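Local coordinates for protein acidocalcisomal pyrophosphatase (Trypanosoma cruzi, PDB 5CUV) that probably hydrolyses inorganic diphosphate to phosphate with magnesium as cofactor, as a soluble pyrophosphatase of the PPase family, at residues L319-D324 and D328-C333; R366-C371 and V375-V380. All coordinates share one frame; numbering follows the deposited sequence.

Contact 1: L319-D324 and D328-C333; sequences LGMIDD and DWKVIC. With MG (magnesium ion), chain D.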
loop_
_atom_site.group_PDB
_atom_site.type_symbol
_atom_site.label_atom_id
_atom_site.label_comp_id
_atom_site.label_asym_id
_atom_site.label_seq_id
_atom_site.Cartn_x
_atom_site.Cartn_y
_atom_site.Cartn_z
ATOM N N LEU A 319 22.029 -15.424 -2.693
ATOM C CA LEU A 319 23.188 -15.376 -1.830
ATOM C C LEU A 319 23.840 -16.804 -1.826
ATOM O O LEU A 319 23.145 -17.806 -1.584
ATOM C CB LEU A 319 22.730 -14.975 -0.425
ATOM C CG LEU A 319 23.842 -14.864 0.625
ATOM C CD1 LEU A 319 24.593 -13.503 0.477
ATOM C CD2 LEU A 319 23.246 -14.990 2.003
ATOM N N GLY A 320 25.144 -16.923 -2.117
ATOM C CA GLY A 320 25.763 -18.240 -2.135
ATOM C C GLY A 320 26.550 -18.562 -0.864
ATOM O O GLY A 320 27.592 -17.937 -0.585
HETATM N N MSE A 321 26.083 -19.534 -0.094
HETATM C CA MSE A 321 26.766 -19.896 1.126
HETATM C C MSE A 321 27.408 -21.256 0.913
HETATM O O MSE A 321 26.924 -22.065 0.090
HETATM C CB MSE A 321 25.794 -19.933 2.306
HETATM C CG MSE A 321 26.426 -20.415 3.602
HETATM SE SE MSE A 321 25.242 -20.414 5.111
HETATM C CE MSE A 321 24.149 -21.948 4.607
ATOM N N ILE A 322 28.511 -21.517 1.622
ATOM C CA ILE A 322 29.114 -22.845 1.503
ATOM C C ILE A 322 28.631 -23.657 2.715
ATOM O O ILE A 322 28.584 -23.154 3.839
ATOM C CB ILE A 322 30.709 -22.838 1.530
ATOM C CG1 ILE A 322 31.340 -21.822 0.579
ATOM C CG2 ILE A 322 31.185 -24.169 1.036
ATOM C CD1 ILE A 322 30.956 -22.000 -0.830
ATOM N N ASP A 323 28.236 -24.899 2.485
ATOM C CA ASP A 323 27.825 -25.712 3.607
ATOM C C ASP A 323 28.539 -27.043 3.483
ATOM O O ASP A 323 28.232 -27.827 2.565
ATOM C CB ASP A 323 26.323 -25.940 3.613
ATOM C CG ASP A 323 25.850 -26.552 4.913
ATOM O OD1 ASP A 323 26.653 -27.302 5.515
ATOM O OD2 ASP A 323 24.688 -26.291 5.329
ATOM N N ASP A 324 29.494 -27.293 4.384
ATOM C CA ASP A 324 30.256 -28.537 4.347
ATOM C C ASP A 324 30.852 -28.732 2.952
ATOM O O ASP A 324 30.813 -29.814 2.379
ATOM C CB ASP A 324 29.326 -29.704 4.756
ATOM C CG ASP A 324 29.800 -31.107 4.237
ATOM O OD1 ASP A 324 30.890 -31.624 4.656
ATOM O OD2 ASP A 324 29.048 -31.705 3.403
ATOM N N ASP A 328 25.420 -23.973 -1.434
ATOM C CA ASP A 328 24.081 -23.960 -0.878
ATOM C C ASP A 328 23.413 -22.580 -1.057
ATOM O O ASP A 328 23.387 -21.736 -0.175
ATOM C CB ASP A 328 24.222 -24.407 0.586
ATOM C CG ASP A 328 22.949 -24.231 1.409
ATOM O OD1 ASP A 328 21.836 -24.486 0.850
ATOM O OD2 ASP A 328 23.111 -23.872 2.632
ATOM N N TRP A 329 22.937 -22.383 -2.273
ATOM C CA TRP A 329 22.244 -21.185 -2.696
ATOM C C TRP A 329 20.971 -20.924 -1.866
ATOM O O TRP A 329 20.263 -21.815 -1.417
ATOM C CB TRP A 329 21.820 -21.297 -4.172
ATOM C CG TRP A 329 22.934 -21.363 -5.245
ATOM C CD1 TRP A 329 23.264 -22.452 -6.030
ATOM C CD2 TRP A 329 23.886 -20.319 -5.603
ATOM N NE1 TRP A 329 24.336 -22.156 -6.814
ATOM C CE2 TRP A 329 24.753 -20.868 -6.581
ATOM C CE3 TRP A 329 24.081 -18.992 -5.193
ATOM C CZ2 TRP A 329 25.819 -20.140 -7.155
ATOM C CZ3 TRP A 329 25.145 -18.263 -5.775
ATOM C CH2 TRP A 329 26.000 -18.853 -6.747
ATOM N N LYS A 330 20.687 -19.660 -1.666
ATOM C CA LYS A 330 19.510 -19.251 -0.954
ATOM C C LYS A 330 18.923 -18.154 -1.841
ATOM O O LYS A 330 19.495 -17.064 -1.947
ATOM C CB LYS A 330 19.934 -18.759 0.422
ATOM C CG LYS A 330 20.709 -19.862 1.118
ATOM C CD LYS A 330 20.305 -20.111 2.516
ATOM C CE LYS A 330 21.107 -21.281 3.057
ATOM N NZ LYS A 330 20.557 -22.617 2.731
ATOM N N VAL A 331 17.833 -18.490 -2.548
ATOM C CA VAL A 331 17.171 -17.517 -3.419
ATOM C C VAL A 331 16.436 -16.527 -2.539
ATOM O O VAL A 331 15.735 -16.929 -1.604
ATOM C CB VAL A 331 16.134 -18.178 -4.350
ATOM C CG1 VAL A 331 15.241 -17.130 -5.044
ATOM C CG2 VAL A 331 16.826 -18.946 -5.364
ATOM N N ILE A 332 16.620 -15.248 -2.812
ATOM C CA ILE A 332 15.925 -14.211 -2.061
ATOM C C ILE A 332 14.727 -13.825 -2.911
ATOM O O ILE A 332 14.893 -13.423 -4.052
ATOM C CB ILE A 332 16.793 -12.946 -1.879
ATOM C CG1 ILE A 332 18.173 -13.328 -1.354
ATOM C CG2 ILE A 332 16.103 -11.996 -0.976
ATOM C CD1 ILE A 332 18.101 -14.018 -0.018
ATOM N N CYS A 333 13.536 -13.935 -2.355
ATOM C CA CYS A 333 12.342 -13.634 -3.090
ATOM C C CYS A 333 11.310 -12.968 -2.175
ATOM O O CYS A 333 11.519 -12.893 -0.950
ATOM C CB CYS A 333 11.750 -14.929 -3.634
ATOM S SG CYS A 333 11.158 -16.060 -2.336
HETATM MG MG MG D . 20.166 -26.130 0.087
#
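M321 and D328 face each other as a hydrogen-bonded antiparallel pair, their side chains running next to each other on the same face of the sheet. From D328 the backbone N reaches M321 O at 2.9 Å, whereas the return bond from M321 N to D328 O is weak. The second hydrogen-bonded pair, L319 with K330, is closed by L319 N to K330 O and K330 N to L319 O, each 3.1 Å.

The D328 side chain can be followed outward. CB packs 3.6 Å from M321 O and 4.0 Å from D323 CB. With CG anti to the backbone N (chi1 170°), the carboxylate stays on the face it shares with M321 and K330. There OD1 binds the magnesium ion at 2.5 Å, and K330 NZ reaches both oxygens through weak bonds, the one to OD2 (2.8 Å) being the salt bridge. D291 and D296 complete the protein part of the metal site. K330 NZ also pairs with D296 and bonds Y270 OH, so this second-shell lysine probably helps position two metal ligands and offset their charge.

On the other face, the W329 ring lies obliquely against G320, CE3 being 3.6 Å from G320 CA. These strands, 310-323 and 326-335, form a β-hairpin; helix 357-367 packs F365 against M321 and K330, and strand 296-299 runs parallel to 326-335 beyond it.

Contact 2: R366-C371 and V375-V380; sequences RVYKIC and VENKFV
R366 sends CG anti to its own backbone N (chi1 167°) and bends at chi3, while E376 places CG between its backbone N and carbonyl carbon (chi1 85°); the two side chains thereby cross, and R366 NH1 meets E376 OE1 at 2.9 Å. Within this salt bridge the hydrogen bond is weak: OE1 lies near the guanidinium plane at its edge, but the carboxylate plane is turned 76° from it. E363, paired with NE, is the stronger partner of the guanidinium, and NH2 forms a salt bridge with D62 of a second subunit.

Between the backbones, R366 O takes the N377 backbone N-H at 2.9 Å, in the carbonyl plane on a lone pair, and E376 CA adds a CA-H...O contact at 3.2 Å. A carbonyl in the last turn of helix 357-367 thus receives the chain returning through a 3-10 segment that includes 370-371 and a loop, with no strand pairing between the two segments.

Closer to the bend, I370 CD1 lies 3.7 Å from E376 N. F379 instead directs its ring edge at the helix, CZ being 3.8 Å from R366 CA, and stacks on H362, one helical turn before R366. Across the subunit boundary, I370 O accepts a hydrogen bond from R56 of the second subunit.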
loop_
_atom_site.group_PDB
_atom_site.type_symbol
_atom_site.label_atom_id
_atom_site.label_comp_id
_atom_site.label_asym_id
_atom_site.label_seq_id
_atom_site.Cartn_x
_atom_site.Cartn_y
_atom_site.Cartn_z
ATOM N N ARG A 366 25.664 -16.717 8.257
ATOM C CA ARG A 366 27.050 -16.813 8.499
ATOM C C ARG A 366 27.257 -17.421 9.861
ATOM O O ARG A 366 28.154 -18.214 10.068
ATOM C CB ARG A 366 27.696 -15.423 8.462
ATOM C CG ARG A 366 29.136 -15.354 9.027
ATOM C CD ARG A 366 29.713 -13.917 8.938
ATOM N NE ARG A 366 29.551 -13.160 10.179
ATOM C CZ ARG A 366 30.221 -13.431 11.308
ATOM N NH1 ARG A 366 31.094 -14.433 11.312
ATOM N NH2 ARG A 366 30.017 -12.740 12.442
ATOM N N VAL A 367 26.398 -17.113 10.809
ATOM C CA VAL A 367 26.717 -17.593 12.143
ATOM C C VAL A 367 25.814 -18.549 12.833
ATOM O O VAL A 367 26.067 -18.830 13.992
ATOM C CB VAL A 367 26.921 -16.387 13.121
ATOM C CG1 VAL A 367 27.833 -15.300 12.441
ATOM C CG2 VAL A 367 25.567 -15.740 13.506
ATOM N N TYR A 368 24.801 -19.095 12.161
ATOM C CA TYR A 368 23.855 -19.946 12.882
ATOM C C TYR A 368 24.379 -21.227 13.483
ATOM O O TYR A 368 23.695 -21.814 14.325
ATOM C CB TYR A 368 22.604 -20.227 12.034
ATOM C CG TYR A 368 22.759 -21.271 10.993
ATOM C CD1 TYR A 368 22.450 -22.597 11.259
ATOM C CD2 TYR A 368 23.169 -20.934 9.711
ATOM C CE1 TYR A 368 22.536 -23.554 10.262
ATOM C CE2 TYR A 368 23.269 -21.888 8.694
ATOM C CZ TYR A 368 22.948 -23.192 8.976
ATOM O OH TYR A 368 23.033 -24.133 7.955
ATOM N N LYS A 369 25.579 -21.655 13.090
ATOM C CA LYS A 369 26.127 -22.890 13.660
ATOM C C LYS A 369 27.035 -22.667 14.839
ATOM O O LYS A 369 27.246 -23.579 15.599
ATOM C CB LYS A 369 26.944 -23.661 12.661
ATOM C CG LYS A 369 26.244 -23.998 11.424
ATOM C CD LYS A 369 27.107 -24.959 10.685
ATOM C CE LYS A 369 26.264 -25.780 9.763
ATOM N NZ LYS A 369 25.816 -24.846 8.720
ATOM N N ILE A 370 27.625 -21.479 14.965
ATOM C CA ILE A 370 28.521 -21.200 16.083
ATOM C C ILE A 370 27.978 -21.583 17.489
ATOM O O ILE A 370 28.725 -22.128 18.286
ATOM C CB ILE A 370 28.975 -19.745 16.026
ATOM C CG1 ILE A 370 29.965 -19.624 14.865
ATOM C CG2 ILE A 370 29.609 -19.314 17.322
ATOM C CD1 ILE A 370 30.172 -18.198 14.239
ATOM N N CYS A 371 26.701 -21.354 17.784
ATOM C CA CYS A 371 26.184 -21.719 19.113
ATOM C C CYS A 371 26.099 -23.214 19.270
ATOM O O CYS A 371 25.739 -23.712 20.311
ATOM C CB CYS A 371 24.772 -21.151 19.408
ATOM S SG CYS A 371 23.451 -21.902 18.378
ATOM N N VAL A 375 31.473 -23.460 13.249
ATOM C CA VAL A 375 32.233 -22.249 12.945
ATOM C C VAL A 375 31.435 -21.416 11.931
ATOM O O VAL A 375 30.410 -21.878 11.457
ATOM C CB VAL A 375 33.618 -22.647 12.440
ATOM C CG1 VAL A 375 34.397 -23.295 13.579
ATOM C CG2 VAL A 375 33.481 -23.616 11.337
ATOM N N GLU A 376 31.861 -20.194 11.637
ATOM C CA GLU A 376 31.135 -19.340 10.695
ATOM C C GLU A 376 31.059 -20.012 9.358
ATOM O O GLU A 376 31.860 -20.861 9.085
ATOM C CB GLU A 376 31.840 -18.001 10.544
ATOM C CG GLU A 376 32.975 -17.963 9.523
ATOM C CD GLU A 376 33.734 -16.630 9.534
ATOM O OE1 GLU A 376 33.134 -15.530 9.619
ATOM O OE2 GLU A 376 34.970 -16.666 9.439
ATOM N N ASN A 377 30.088 -19.685 8.524
ATOM C CA ASN A 377 30.022 -20.314 7.214
ATOM C C ASN A 377 30.660 -19.326 6.243
ATOM O O ASN A 377 30.702 -18.113 6.514
ATOM C CB ASN A 377 28.580 -20.583 6.793
ATOM C CG ASN A 377 27.889 -21.604 7.677
ATOM O OD1 ASN A 377 26.770 -21.369 8.197
ATOM N ND2 ASN A 377 28.524 -22.743 7.855
ATOM N N LYS A 378 31.140 -19.839 5.111
ATOM C CA LYS A 378 31.765 -18.983 4.110
ATOM C C LYS A 378 30.774 -18.768 2.947
ATOM O O LYS A 378 29.821 -19.509 2.823
ATOM C CB LYS A 378 33.030 -19.672 3.597
ATOM C CG LYS A 378 34.051 -20.135 4.664
ATOM C CD LYS A 378 34.619 -18.936 5.430
ATOM C CE LYS A 378 35.941 -19.231 6.127
ATOM N NZ LYS A 378 37.065 -19.495 5.161
ATOM N N PHE A 379 31.010 -17.769 2.096
ATOM C CA PHE A 379 30.155 -17.506 0.922
ATOM C C PHE A 379 30.982 -17.306 -0.362
ATOM O O PHE A 379 32.097 -16.758 -0.321
ATOM C CB PHE A 379 29.344 -16.205 1.089
ATOM C CG PHE A 379 28.531 -16.156 2.314
ATOM C CD1 PHE A 379 29.144 -15.966 3.559
ATOM C CD2 PHE A 379 27.172 -16.452 2.260
ATOM C CE1 PHE A 379 28.413 -16.089 4.750
ATOM C CE2 PHE A 379 26.417 -16.581 3.440
ATOM C CZ PHE A 379 27.044 -16.400 4.697
ATOM N N VAL A 380 30.413 -17.699 -1.503
ATOM C CA VAL A 380 31.055 -17.443 -2.776
ATOM C C VAL A 380 30.751 -15.991 -3.091
ATOM O O VAL A 380 29.994 -15.351 -2.346
ATOM C CB VAL A 380 30.456 -18.244 -3.848
ATOM C CG1 VAL A 380 30.754 -19.725 -3.578
ATOM C CG2 VAL A 380 28.954 -17.895 -3.946
#

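Contact 1 comes first along the chain, and contact 2 begins in the last turn of helix 357-367; their centres are about 12 Å apart, and both belong to the pyrophosphatase family region. They meet directly: residues 375-380 run beside strand 310-323, with probable hydrogen bonds from I322 N to K378 O (2.7 Å) and from V380 N to G320 O (3.0 Å). The hairpin's outer edge is thus bordered by the segment that returns from the helix. Contact 1 is buried and carries a magnesium ligand, whereas contact 2 lies at the surface and touches a second subunit, so residues 375-380 place the metal-binding hairpin next to a region that meets the second subunit.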